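Local structure of lipase, class 3 (Penicillium roqueforti FM164, 6L7N) at residues A19-A22 against D26-T29; V53-S58 against L129-S134; R89-D94 against L112-S117; L155-L160 against A168-Y173. The protein probably hydrolyses ester bonds of acylglycerols, as a fungal class 3 lipase of the alpha/beta-hydrolase fold. All blocks are in the same frame, centred on the assembly; numbering follows the deposited sequence.

How the contacts relate
Contacts 1, 2 and 4 involve or border the central mixed sheet of an alpha/beta-hydrolase; contact 3 joins two helices away from it. Contact 2 lies at the edge strand 52-57, with contact 1 beside it against strands 66-72 and 77-83; their centres are about 14 Å apart, and they touch where Tyr28 meets Asp56 and Ser58. Contacts 2 and 3 use opposite ends of helix 112-135 and lie about 26 Å apart, centre to centre. Contact 4, about 7 Å from the centre of the chain, meets both: Leu160 packs on Leu129 of contact 2, and Leu155 on Phe114 of contact 3. The side chains of Ala22, Trp91 and Leu170 lie near the probable nucleophile elbow around Ser147.

Contact 1: A19-A22 against D26-T29; sequences AAAA and DDYT
Ala21 and Ala22 meet Asp27 and Tyr28 in a short-range, buried helix-to-helix contact at a bend near the N-terminus, where helix 6-22 gives way to the short helix 25-28. In this alpha/beta-hydrolase fold, helix 6-22 packs against the central sheet: Ala19 rests on Val144 and His146, Ala21 on Phe68, and Ala22 on Ser81 and Arg83. The small methyl groups of these three alanines suit such a place, because they let the helix lie close to the strands. The bend brings the CA atoms of Ala22 and Tyr28 to 6.6 Å, and those of Ala21 and Asp27 to nearly the same separation.

The two pairs meet differently. Asp27 has its CG beside the backbone N (chi1 -73°), which swings the carboxylate back over the last turn of the first helix. Its OD2 comes 3.7 Å from Ala21 CB and 3.4 Å from Ala21 O. The latter pair consists of two acceptors and is a contact without a bond. OD1 accepts a hydrogen bond from the backbone N of Ser37, which ties the short helix to the following loop. The short side chain of an aspartate suits the site because it brings OD1 to that N-H, with OD2 merely packing near Ala21.

Tyr28 instead holds its ring between the backbone N and the carbonyl carbon (chi1 62°), where it also meets Arg83 and Asn59. Across the contact the ring presents its edge: Ala22 O lies near the ring plane, 3.4 Å from Tyr28 CD2 and 3.7 Å from Tyr28 CE2.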
loop_
_atom_site.group_PDB
_atom_site.type_symbol
_atom_site.label_atom_id
_atom_site.label_comp_id
_atom_site.label_asym_id
_atom_site.label_seq_id
_atom_site.Cartn_x
_atom_site.Cartn_y
_atom_site.Cartn_z
ATOM N N ALA A 19 2.836 -7.303 0.104
ATOM C CA ALA A 19 2.941 -6.463 -1.081
ATOM C C ALA A 19 3.855 -7.108 -2.112
ATOM O O ALA A 19 3.558 -7.102 -3.308
ATOM C CB ALA A 19 3.448 -5.072 -0.702
ATOM N N ALA A 20 4.962 -7.692 -1.659
ATOM C CA ALA A 20 5.874 -8.360 -2.585
ATOM C C ALA A 20 5.179 -9.516 -3.296
ATOM O O ALA A 20 5.376 -9.734 -4.494
ATOM C CB ALA A 20 7.119 -8.853 -1.840
ATOM N N ALA A 21 4.361 -10.271 -2.572
ATOM C CA ALA A 21 3.647 -11.372 -3.211
ATOM C C ALA A 21 2.647 -10.857 -4.240
ATOM O O ALA A 21 2.423 -11.509 -5.265
ATOM C CB ALA A 21 2.948 -12.220 -2.152
ATOM N N ALA A 22 2.063 -9.681 -3.998
ATOM C CA ALA A 22 1.092 -9.129 -4.937
ATOM C C ALA A 22 1.646 -8.974 -6.350
ATOM O O ALA A 22 0.868 -8.908 -7.305
ATOM C CB ALA A 22 0.594 -7.755 -4.470
ATOM N N ASP A 26 1.544 -15.720 -10.327
ATOM C CA ASP A 26 1.238 -17.006 -9.701
ATOM C C ASP A 26 0.371 -16.843 -8.463
ATOM O O ASP A 26 -0.377 -17.757 -8.109
ATOM C CB ASP A 26 2.524 -17.717 -9.314
ATOM C CG ASP A 26 3.601 -17.539 -10.338
ATOM O OD1 ASP A 26 3.279 -17.626 -11.546
ATOM O OD2 ASP A 26 4.776 -17.300 -9.954
ATOM N N ASP A 27 0.477 -15.715 -7.774
ATOM C CA ASP A 27 -0.300 -15.560 -6.550
ATOM C C ASP A 27 -1.672 -14.951 -6.817
ATOM O O ASP A 27 -2.666 -15.396 -6.236
ATOM C CB ASP A 27 0.461 -14.704 -5.532
ATOM C CG ASP A 27 1.640 -15.441 -4.906
ATOM O OD1 ASP A 27 1.494 -16.626 -4.517
ATOM O OD2 ASP A 27 2.717 -14.831 -4.818
ATOM N N TYR A 28 -1.768 -13.963 -7.700
ATOM C CA TYR A 28 -3.071 -13.353 -7.911
ATOM C C TYR A 28 -3.911 -14.076 -8.957
ATOM O O TYR A 28 -5.054 -13.678 -9.196
ATOM C CB TYR A 28 -2.932 -11.855 -8.245
ATOM C CG TYR A 28 -2.177 -11.451 -9.496
ATOM C CD1 TYR A 28 -2.728 -11.628 -10.756
ATOM C CD2 TYR A 28 -0.942 -10.814 -9.404
ATOM C CE1 TYR A 28 -2.047 -11.217 -11.902
ATOM C CE2 TYR A 28 -0.249 -10.400 -10.548
ATOM C CZ TYR A 28 -0.809 -10.607 -11.790
ATOM O OH TYR A 28 -0.144 -10.193 -12.927
ATOM N N THR A 29 -3.401 -15.154 -9.551
ATOM C CA THR A 29 -4.233 -16.073 -10.314
ATOM C C THR A 29 -4.315 -17.435 -9.650
ATOM O O THR A 29 -4.742 -18.402 -10.291
ATOM C CB THR A 29 -3.709 -16.243 -11.739
ATOM O OG1 THR A 29 -2.486 -16.987 -11.700
ATOM C CG2 THR A 29 -3.481 -14.889 -12.403
#

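Contact 2: V53-S58 against L129-S134; sequences VFYDFS and LKEAVS
Tyr55 and Glu131 cross at about a right angle, the phenol reaching from the strand and the carboxylate from the helix. The planes of ring and carboxylate are 85° apart. Tyr55 OH comes 2.8 Å from Glu131 OE1, which sits at the edge of the ring and near its plane, but the angle is too poor for a hydrogen bond. Glu131 OE2 is farther, 3.5 Å from Tyr55 OH, so the hydroxyl meets mainly one oxygen of the carboxylate. The glutamate chain, extended beyond CG, carries its carboxylate outward from the helix to the hydroxyl. Tyr55 holds its ring beside the backbone N (chi1 -61°), and from there the ring also touches Glu128, one turn back along the helix. A tyrosine suits this place, offering an apolar ring to the helix while its hydroxyl ends beside Glu131 at the partly exposed border.

Phe54 makes the apolar half of the contact. Ala132 CB lies over one face of its ring, 4.4 Å from Phe54 CD1, and the same ring also packs on Val71 and Gln135. The alanine methyl is small enough to let the aromatic face come up to the helix.

Phe54 and Tyr55 both lie opposite Ile69 of the neighbouring strand, which is consistent with two consecutive residues pointing toward the helix. This is a classic beta bulge, set in the edge strand 52-57 of the alpha/beta-hydrolase sheet, beneath helix 112-135.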
loop_
_atom_site.group_PDB
_atom_site.type_symbol
_atom_site.label_atom_id
_atom_site.label_comp_id
_atom_site.label_asym_id
_atom_site.label_seq_id
_atom_site.Cartn_x
_atom_site.Cartn_y
_atom_site.Cartn_z
ATOM N N VAL A 53 -4.415 -18.346 -0.199
ATOM C CA VAL A 53 -5.259 -17.395 -0.917
ATOM C C VAL A 53 -6.729 -17.755 -0.735
ATOM O O VAL A 53 -7.148 -18.874 -1.066
ATOM C CB VAL A 53 -4.894 -17.363 -2.410
ATOM C CG1 VAL A 53 -5.929 -16.541 -3.176
ATOM C CG2 VAL A 53 -3.511 -16.789 -2.589
ATOM N N PHE A 54 -7.531 -16.786 -0.245
ATOM C CA PHE A 54 -8.979 -16.959 -0.242
ATOM C C PHE A 54 -9.627 -16.549 -1.541
ATOM O O PHE A 54 -10.533 -17.237 -2.038
ATOM C CB PHE A 54 -9.596 -16.143 0.871
ATOM C CG PHE A 54 -9.746 -16.897 2.101
ATOM C CD1 PHE A 54 -10.870 -17.629 2.339
ATOM C CD2 PHE A 54 -8.779 -16.906 3.036
ATOM C CE1 PHE A 54 -11.004 -18.364 3.524
ATOM C CE2 PHE A 54 -8.925 -17.649 4.229
ATOM C CZ PHE A 54 -10.026 -18.388 4.442
ATOM N N TYR A 55 -9.212 -15.400 -2.054
ATOM C CA TYR A 55 -9.750 -14.881 -3.293
ATOM C C TYR A 55 -8.626 -14.145 -3.985
ATOM O O TYR A 55 -7.678 -13.713 -3.340
ATOM C CB TYR A 55 -10.922 -13.916 -3.064
ATOM C CG TYR A 55 -12.125 -14.518 -2.371
ATOM C CD1 TYR A 55 -13.019 -15.325 -3.067
ATOM C CD2 TYR A 55 -12.376 -14.269 -1.028
ATOM C CE1 TYR A 55 -14.121 -15.865 -2.451
ATOM C CE2 TYR A 55 -13.480 -14.821 -0.395
ATOM C CZ TYR A 55 -14.351 -15.612 -1.113
ATOM O OH TYR A 55 -15.459 -16.167 -0.502
ATOM N N ASP A 56 -8.728 -14.005 -5.301
ATOM C CA ASP A 56 -7.777 -13.143 -5.984
ATOM C C ASP A 56 -8.417 -12.542 -7.221
ATOM O O ASP A 56 -9.496 -12.948 -7.667
ATOM C CB ASP A 56 -6.479 -13.871 -6.352
ATOM C CG ASP A 56 -6.713 -15.224 -6.953
ATOM O OD1 ASP A 56 -7.682 -15.390 -7.738
ATOM O OD2 ASP A 56 -5.899 -16.125 -6.628
ATOM N N PHE A 57 -7.720 -11.552 -7.768
ATOM C CA PHE A 57 -8.213 -10.817 -8.919
ATOM C C PHE A 57 -7.017 -10.384 -9.756
ATOM O O PHE A 57 -6.019 -9.899 -9.218
ATOM C CB PHE A 57 -9.079 -9.627 -8.483
ATOM C CG PHE A 57 -8.504 -8.810 -7.345
ATOM C CD1 PHE A 57 -8.654 -9.217 -6.028
ATOM C CD2 PHE A 57 -7.857 -7.614 -7.601
ATOM C CE1 PHE A 57 -8.140 -8.463 -4.987
ATOM C CE2 PHE A 57 -7.344 -6.850 -6.567
ATOM C CZ PHE A 57 -7.487 -7.278 -5.256
ATOM N N SER A 58 -7.105 -10.595 -11.064
ATOM C CA SER A 58 -5.947 -10.500 -11.939
ATOM C C SER A 58 -6.005 -9.229 -12.769
ATOM O O SER A 58 -7.085 -8.706 -13.058
ATOM C CB SER A 58 -5.865 -11.711 -12.879
ATOM O OG SER A 58 -4.756 -11.607 -13.756
ATOM N N LEU A 129 -14.794 -10.207 1.500
ATOM C CA LEU A 129 -14.294 -9.933 2.834
ATOM C C LEU A 129 -15.329 -10.307 3.878
ATOM O O LEU A 129 -14.980 -10.829 4.940
ATOM C CB LEU A 129 -13.913 -8.463 2.958
ATOM C CG LEU A 129 -12.556 -8.102 2.375
ATOM C CD1 LEU A 129 -12.377 -6.586 2.470
ATOM C CD2 LEU A 129 -11.449 -8.839 3.124
ATOM N N LYS A 130 -16.606 -10.039 3.607
ATOM C CA LYS A 130 -17.618 -10.429 4.581
ATOM C C LYS A 130 -17.544 -11.925 4.838
ATOM O O LYS A 130 -17.541 -12.375 5.996
ATOM C CB LYS A 130 -19.015 -10.023 4.107
ATOM C CG LYS A 130 -20.118 -10.394 5.096
ATOM C CD LYS A 130 -21.466 -9.869 4.652
ATOM C CE LYS A 130 -22.559 -10.274 5.640
ATOM N NZ LYS A 130 -23.912 -9.994 5.085
ATOM N N GLU A 131 -17.383 -12.704 3.764
ATOM C CA GLU A 131 -17.268 -14.154 3.923
ATOM C C GLU A 131 -16.033 -14.547 4.733
ATOM O O GLU A 131 -16.118 -15.333 5.690
ATOM C CB GLU A 131 -17.233 -14.816 2.552
ATOM C CG GLU A 131 -18.516 -15.460 2.154
ATOM C CD GLU A 131 -18.361 -16.213 0.864
ATOM O OE1 GLU A 131 -17.615 -17.212 0.851
ATOM O OE2 GLU A 131 -18.942 -15.772 -0.143
ATOM N N ALA A 132 -14.865 -14.020 4.358
ATOM C CA ALA A 132 -13.627 -14.468 4.988
ATOM C C ALA A 132 -13.536 -14.008 6.444
ATOM O O ALA A 132 -13.036 -14.741 7.311
ATOM C CB ALA A 132 -12.426 -13.985 4.174
ATOM N N VAL A 133 -14.037 -12.812 6.747
ATOM C CA VAL A 133 -13.992 -12.346 8.129
ATOM C C VAL A 133 -14.980 -13.127 8.974
ATOM O O VAL A 133 -14.698 -13.461 10.130
ATOM C CB VAL A 133 -14.253 -10.831 8.200
ATOM C CG1 VAL A 133 -14.465 -10.403 9.647
ATOM C CG2 VAL A 133 -13.084 -10.100 7.613
ATOM N N SER A 134 -16.146 -13.453 8.411
ATOM C CA SER A 134 -17.068 -14.319 9.137
ATOM C C SER A 134 -16.424 -15.660 9.443
ATOM O O SER A 134 -16.638 -16.222 10.523
ATOM C CB SER A 134 -18.353 -14.514 8.335
ATOM O OG SER A 134 -19.053 -15.657 8.787
#

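Contact 3: R89-D94 against L112-S117; sequences RNWVSD and LGFWGS
Trp91 of helix 88-94 and Phe114 in the first turn of helix 112-135 bridge two backbones that stay well apart, the nearest CA atoms, those of Trp91 and Gly113, being 11.2 Å from each other. The two aromatic side chains approach from opposite directions and close this gap. Trp91 CG is turned away from its backbone N (chi1 -177°), which sends the indole out toward the other helix. Phe114 has its CG beside the backbone N instead (chi1 -57°), and the far end of its ring comes nearer than its CB direction would suggest.

The meeting is narrow: Phe114 CZ reaches 3.6 Å from Trp91 CZ2 and also lies 4.0 Å from Trp91 NE1. Trp91 CZ2 sits at the edge of the phenylalanine ring, near its plane. The two planes are inclined at 35°, in neither a stack nor an edge-to-face pair.

Large rings suit the wide spacing, and each has further neighbours: Trp91 meets Phe97 and Leu148, while Phe114 rests on Ala151 and Leu155 of helix 148-161. The chemistry is therefore apolar packing of ring carbons, which joins the helices through dispersion and burial, without a directional bond to fix the angle between the rings.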
loop_
_atom_site.group_PDB
_atom_site.type_symbol
_atom_site.label_atom_id
_atom_site.label_comp_id
_atom_site.label_asym_id
_atom_site.label_seq_id
_atom_site.Cartn_x
_atom_site.Cartn_y
_atom_site.Cartn_z
ATOM N N ARG A 89 7.384 4.262 -13.953
ATOM C CA ARG A 89 8.234 5.325 -14.488
ATOM C C ARG A 89 7.444 6.252 -15.408
ATOM O O ARG A 89 7.599 7.484 -15.353
ATOM C CB ARG A 89 9.437 4.733 -15.229
ATOM C CG ARG A 89 10.411 5.809 -15.761
ATOM C CD ARG A 89 11.559 5.197 -16.567
ATOM N NE ARG A 89 12.275 4.198 -15.784
ATOM C CZ ARG A 89 13.327 4.460 -15.014
ATOM N NH1 ARG A 89 13.903 3.484 -14.336
ATOM N NH2 ARG A 89 13.809 5.694 -14.925
ATOM N N ASN A 90 6.584 5.687 -16.259
ATOM C CA ASN A 90 5.803 6.535 -17.160
ATOM C C ASN A 90 4.812 7.386 -16.392
ATOM O O ASN A 90 4.502 8.506 -16.813
ATOM C CB ASN A 90 5.074 5.687 -18.198
ATOM C CG ASN A 90 6.021 5.089 -19.196
ATOM O OD1 ASN A 90 7.233 5.098 -18.980
ATOM N ND2 ASN A 90 5.489 4.553 -20.285
ATOM N N TRP A 91 4.320 6.869 -15.266
ATOM C CA TRP A 91 3.433 7.627 -14.395
ATOM C C TRP A 91 4.159 8.829 -13.802
ATOM O O TRP A 91 3.655 9.955 -13.847
ATOM C CB TRP A 91 2.892 6.677 -13.306
ATOM C CG TRP A 91 1.902 7.249 -12.344
ATOM C CD1 TRP A 91 0.542 7.271 -12.471
ATOM C CD2 TRP A 91 2.202 7.855 -11.088
ATOM N NE1 TRP A 91 -0.028 7.876 -11.366
ATOM C CE2 TRP A 91 0.971 8.240 -10.501
ATOM C CE3 TRP A 91 3.392 8.104 -10.394
ATOM C CZ2 TRP A 91 0.901 8.877 -9.260
ATOM C CZ3 TRP A 91 3.323 8.729 -9.155
ATOM C CH2 TRP A 91 2.083 9.103 -8.599
ATOM N N VAL A 92 5.370 8.618 -13.281
ATOM C CA VAL A 92 6.170 9.739 -12.778
ATOM C C VAL A 92 6.407 10.762 -13.884
ATOM O O VAL A 92 6.236 11.974 -13.694
ATOM C CB VAL A 92 7.504 9.228 -12.203
ATOM C CG1 VAL A 92 8.449 10.397 -11.892
ATOM C CG2 VAL A 92 7.264 8.358 -10.969
ATOM N N SER A 93 6.781 10.285 -15.066
ATOM C CA SER A 93 7.258 11.201 -16.087
ATOM C C SER A 93 6.130 11.946 -16.785
ATOM O O SER A 93 6.341 13.078 -17.233
ATOM C CB SER A 93 8.113 10.447 -17.104
ATOM O OG SER A 93 7.442 9.306 -17.602
ATOM N N ASP A 94 4.926 11.368 -16.870
ATOM C CA ASP A 94 3.919 11.947 -17.744
ATOM C C ASP A 94 2.493 11.855 -17.230
ATOM O O ASP A 94 1.590 12.375 -17.896
ATOM C CB ASP A 94 3.977 11.285 -19.138
ATOM C CG ASP A 94 5.145 11.772 -19.961
ATOM O OD1 ASP A 94 5.116 12.939 -20.387
ATOM O OD2 ASP A 94 6.094 10.996 -20.178
ATOM N N LEU A 112 -8.556 10.598 -9.171
ATOM C CA LEU A 112 -9.550 9.853 -9.942
ATOM C C LEU A 112 -9.047 8.471 -10.356
ATOM O O LEU A 112 -9.810 7.497 -10.341
ATOM C CB LEU A 112 -9.949 10.657 -11.177
ATOM C CG LEU A 112 -10.853 9.915 -12.171
ATOM C CD1 LEU A 112 -12.190 9.568 -11.510
ATOM C CD2 LEU A 112 -11.039 10.732 -13.437
ATOM N N GLY A 113 -7.786 8.371 -10.781
ATOM C CA GLY A 113 -7.286 7.080 -11.246
ATOM C C GLY A 113 -7.315 6.030 -10.155
ATOM O O GLY A 113 -7.810 4.911 -10.347
ATOM N N PHE A 114 -6.801 6.387 -8.978
ATOM C CA PHE A 114 -6.727 5.425 -7.884
ATOM C C PHE A 114 -8.121 5.056 -7.388
ATOM O O PHE A 114 -8.428 3.874 -7.175
ATOM C CB PHE A 114 -5.888 5.998 -6.740
ATOM C CG PHE A 114 -4.494 6.403 -7.142
ATOM C CD1 PHE A 114 -3.772 5.654 -8.069
ATOM C CD2 PHE A 114 -3.890 7.505 -6.565
ATOM C CE1 PHE A 114 -2.482 6.019 -8.423
ATOM C CE2 PHE A 114 -2.588 7.878 -6.920
ATOM C CZ PHE A 114 -1.892 7.136 -7.858
ATOM N N TRP A 115 -8.974 6.066 -7.166
ATOM C CA TRP A 115 -10.335 5.787 -6.726
ATOM C C TRP A 115 -11.053 4.907 -7.732
ATOM O O TRP A 115 -11.773 3.983 -7.351
ATOM C CB TRP A 115 -11.114 7.089 -6.523
ATOM C CG TRP A 115 -12.489 6.830 -6.036
ATOM C CD1 TRP A 115 -13.663 7.002 -6.722
ATOM C CD2 TRP A 115 -12.839 6.306 -4.762
ATOM N NE1 TRP A 115 -14.728 6.639 -5.930
ATOM C CE2 TRP A 115 -14.242 6.190 -4.728
ATOM C CE3 TRP A 115 -12.102 5.922 -3.637
ATOM C CZ2 TRP A 115 -14.915 5.704 -3.614
ATOM C CZ3 TRP A 115 -12.780 5.451 -2.530
ATOM C CH2 TRP A 115 -14.173 5.343 -2.533
ATOM N N GLY A 116 -10.883 5.197 -9.023
ATOM C CA GLY A 116 -11.503 4.372 -10.047
ATOM C C GLY A 116 -11.048 2.929 -9.984
ATOM O O GLY A 116 -11.850 2.003 -10.164
ATOM N N SER A 117 -9.751 2.713 -9.722
ATOM C CA SER A 117 -9.261 1.341 -9.622
ATOM C C SER A 117 -9.898 0.619 -8.435
ATOM O O SER A 117 -10.203 -0.576 -8.518
ATOM C CB SER A 117 -7.735 1.328 -9.516
ATOM O OG SER A 117 -7.148 1.957 -10.646
#

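Contact 4: L155-L160 against A168-Y173; sequences LAVADL and AKLYAY
Val157 packs on Ala168 and Leu170 where the helix of a beta-alpha-beta unit lies against its second strand; the unit runs from strand 140-146 through helix 148-161 to strand 169-173, in the core of the alpha/beta-hydrolase fold. The backbones come close, with the CA atoms of Val157 and Leu170 6.3 Å apart.

Apolar contact carries the interface, and both branches of Val157 take part. CG1, anti to the backbone N (chi1 -172°), faces the residue just before the strand and touches both Ala168 CB and Leu170 CB, each at 3.9 Å. CG2 packs on Leu170 alone. The beta-branched valine suits this position because it presents two methyls to neighbouring residues from one short stem, and it also touches Val143 of the first strand. Cut back to an alanine, this position would probably lose the methyl packed against Leu170 CD1 and leave a gap between the helix and Ala168.

The polar interactions lie around this packing. Ala168 O accepts from Arg161 NH2 at the end of the helix, while Asp159, on another side of the helix, forms salt bridges with Lys163 and Arg122. Lys169 points away from the helix and gives its NZ to Ser167 O.

Leu170 completes the fit, its side chain crossing that of Val157 obliquely. Val157 CG2 lies 3.6 Å from Leu170 CB and only 3.4 Å from Leu170 CD1, tighter than usual for two carbons.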
loop_
_atom_site.group_PDB
_atom_site.type_symbol
_atom_site.label_atom_id
_atom_site.label_comp_id
_atom_site.label_asym_id
_atom_site.label_seq_id
_atom_site.Cartn_x
_atom_site.Cartn_y
_atom_site.Cartn_z
ATOM N N LEU A 155 -6.994 4.010 -0.366
ATOM C CA LEU A 155 -8.391 4.394 -0.533
ATOM C C LEU A 155 -9.287 3.236 -0.156
ATOM O O LEU A 155 -10.324 3.431 0.495
ATOM C CB LEU A 155 -8.673 4.865 -1.962
ATOM C CG LEU A 155 -7.935 6.164 -2.304
ATOM C CD1 LEU A 155 -7.910 6.405 -3.796
ATOM C CD2 LEU A 155 -8.623 7.339 -1.593
ATOM N N ALA A 156 -8.844 2.012 -0.452
ATOM C CA ALA A 156 -9.658 0.868 -0.082
ATOM C C ALA A 156 -9.820 0.816 1.427
ATOM O O ALA A 156 -10.948 0.712 1.939
ATOM C CB ALA A 156 -9.041 -0.425 -0.621
ATOM N N VAL A 157 -8.709 0.984 2.161
ATOM C CA VAL A 157 -8.806 0.943 3.616
ATOM C C VAL A 157 -9.793 1.987 4.083
ATOM O O VAL A 157 -10.708 1.701 4.866
ATOM C CB VAL A 157 -7.447 1.186 4.285
ATOM C CG1 VAL A 157 -7.577 0.941 5.770
ATOM C CG2 VAL A 157 -6.448 0.315 3.761
ATOM N N ALA A 158 -9.633 3.216 3.588
ATOM C CA ALA A 158 -10.438 4.293 4.150
ATOM C C ALA A 158 -11.907 3.996 3.915
ATOM O O ALA A 158 -12.741 4.126 4.825
ATOM C CB ALA A 158 -10.033 5.634 3.526
ATOM N N ASP A 159 -12.209 3.473 2.726
ATOM C CA ASP A 159 -13.587 3.189 2.365
ATOM C C ASP A 159 -14.117 2.047 3.210
ATOM O O ASP A 159 -15.209 2.137 3.788
ATOM C CB ASP A 159 -13.647 2.848 0.880
ATOM C CG ASP A 159 -15.059 2.750 0.352
ATOM O OD1 ASP A 159 -16.014 3.241 0.998
ATOM O OD2 ASP A 159 -15.199 2.177 -0.738
ATOM N N LEU A 160 -13.314 0.981 3.339
ATOM C CA LEU A 160 -13.756 -0.166 4.122
ATOM C C LEU A 160 -13.947 0.205 5.579
ATOM O O LEU A 160 -14.747 -0.431 6.279
ATOM C CB LEU A 160 -12.758 -1.311 4.002
ATOM C CG LEU A 160 -12.734 -1.944 2.611
ATOM C CD1 LEU A 160 -11.556 -2.902 2.475
ATOM C CD2 LEU A 160 -14.071 -2.642 2.308
ATOM N N ALA A 168 -9.590 -1.664 10.364
ATOM C CA ALA A 168 -8.695 -2.112 9.309
ATOM C C ALA A 168 -7.353 -1.390 9.412
ATOM O O ALA A 168 -7.303 -0.176 9.633
ATOM C CB ALA A 168 -9.330 -1.844 7.937
ATOM N N LYS A 169 -6.264 -2.150 9.287
ATOM C CA LYS A 169 -4.924 -1.581 9.242
ATOM C C LYS A 169 -4.516 -1.310 7.801
ATOM O O LYS A 169 -4.927 -2.013 6.876
ATOM C CB LYS A 169 -3.900 -2.511 9.902
ATOM C CG LYS A 169 -4.450 -3.357 11.041
ATOM C CD LYS A 169 -4.862 -2.511 12.242
ATOM C CE LYS A 169 -5.194 -3.429 13.423
ATOM N NZ LYS A 169 -6.332 -2.937 14.217
ATOM N N LEU A 170 -3.683 -0.287 7.615
ATOM C CA LEU A 170 -3.173 0.063 6.294
ATOM C C LEU A 170 -1.652 0.088 6.341
ATOM O O LEU A 170 -1.064 0.760 7.199
ATOM C CB LEU A 170 -3.714 1.416 5.834
ATOM C CG LEU A 170 -2.968 2.042 4.658
ATOM C CD1 LEU A 170 -3.213 1.274 3.354
ATOM C CD2 LEU A 170 -3.372 3.517 4.540
ATOM N N TYR A 171 -1.022 -0.683 5.452
ATOM C CA TYR A 171 0.429 -0.659 5.243
ATOM C C TYR A 171 0.656 -0.262 3.793
ATOM O O TYR A 171 0.449 -1.068 2.874
ATOM C CB TYR A 171 1.070 -2.006 5.567
ATOM C CG TYR A 171 1.080 -2.283 7.046
ATOM C CD1 TYR A 171 -0.001 -2.901 7.660
ATOM C CD2 TYR A 171 2.168 -1.926 7.827
ATOM C CE1 TYR A 171 0.003 -3.145 9.010
ATOM C CE2 TYR A 171 2.182 -2.181 9.179
ATOM C CZ TYR A 171 1.094 -2.783 9.763
ATOM O OH TYR A 171 1.094 -3.034 11.121
ATOM N N ALA A 172 1.057 0.998 3.597
ATOM C CA ALA A 172 1.130 1.605 2.275
ATOM C C ALA A 172 2.592 1.943 2.009
ATOM O O ALA A 172 3.092 2.969 2.478
ATOM C CB ALA A 172 0.228 2.838 2.194
ATOM N N TYR A 173 3.291 1.070 1.288
ATOM C CA TYR A 173 4.709 1.268 1.031
ATOM C C TYR A 173 4.878 2.055 -0.260
ATOM O O TYR A 173 4.341 1.668 -1.301
ATOM C CB TYR A 173 5.431 -0.079 0.942
ATOM C CG TYR A 173 5.325 -0.878 2.227
ATOM C CD1 TYR A 173 4.209 -1.655 2.492
ATOM C CD2 TYR A 173 6.335 -0.823 3.177
ATOM C CE1 TYR A 173 4.104 -2.381 3.698
ATOM C CE2 TYR A 173 6.249 -1.539 4.366
ATOM C CZ TYR A 173 5.132 -2.313 4.623
ATOM O OH TYR A 173 5.047 -3.026 5.819
#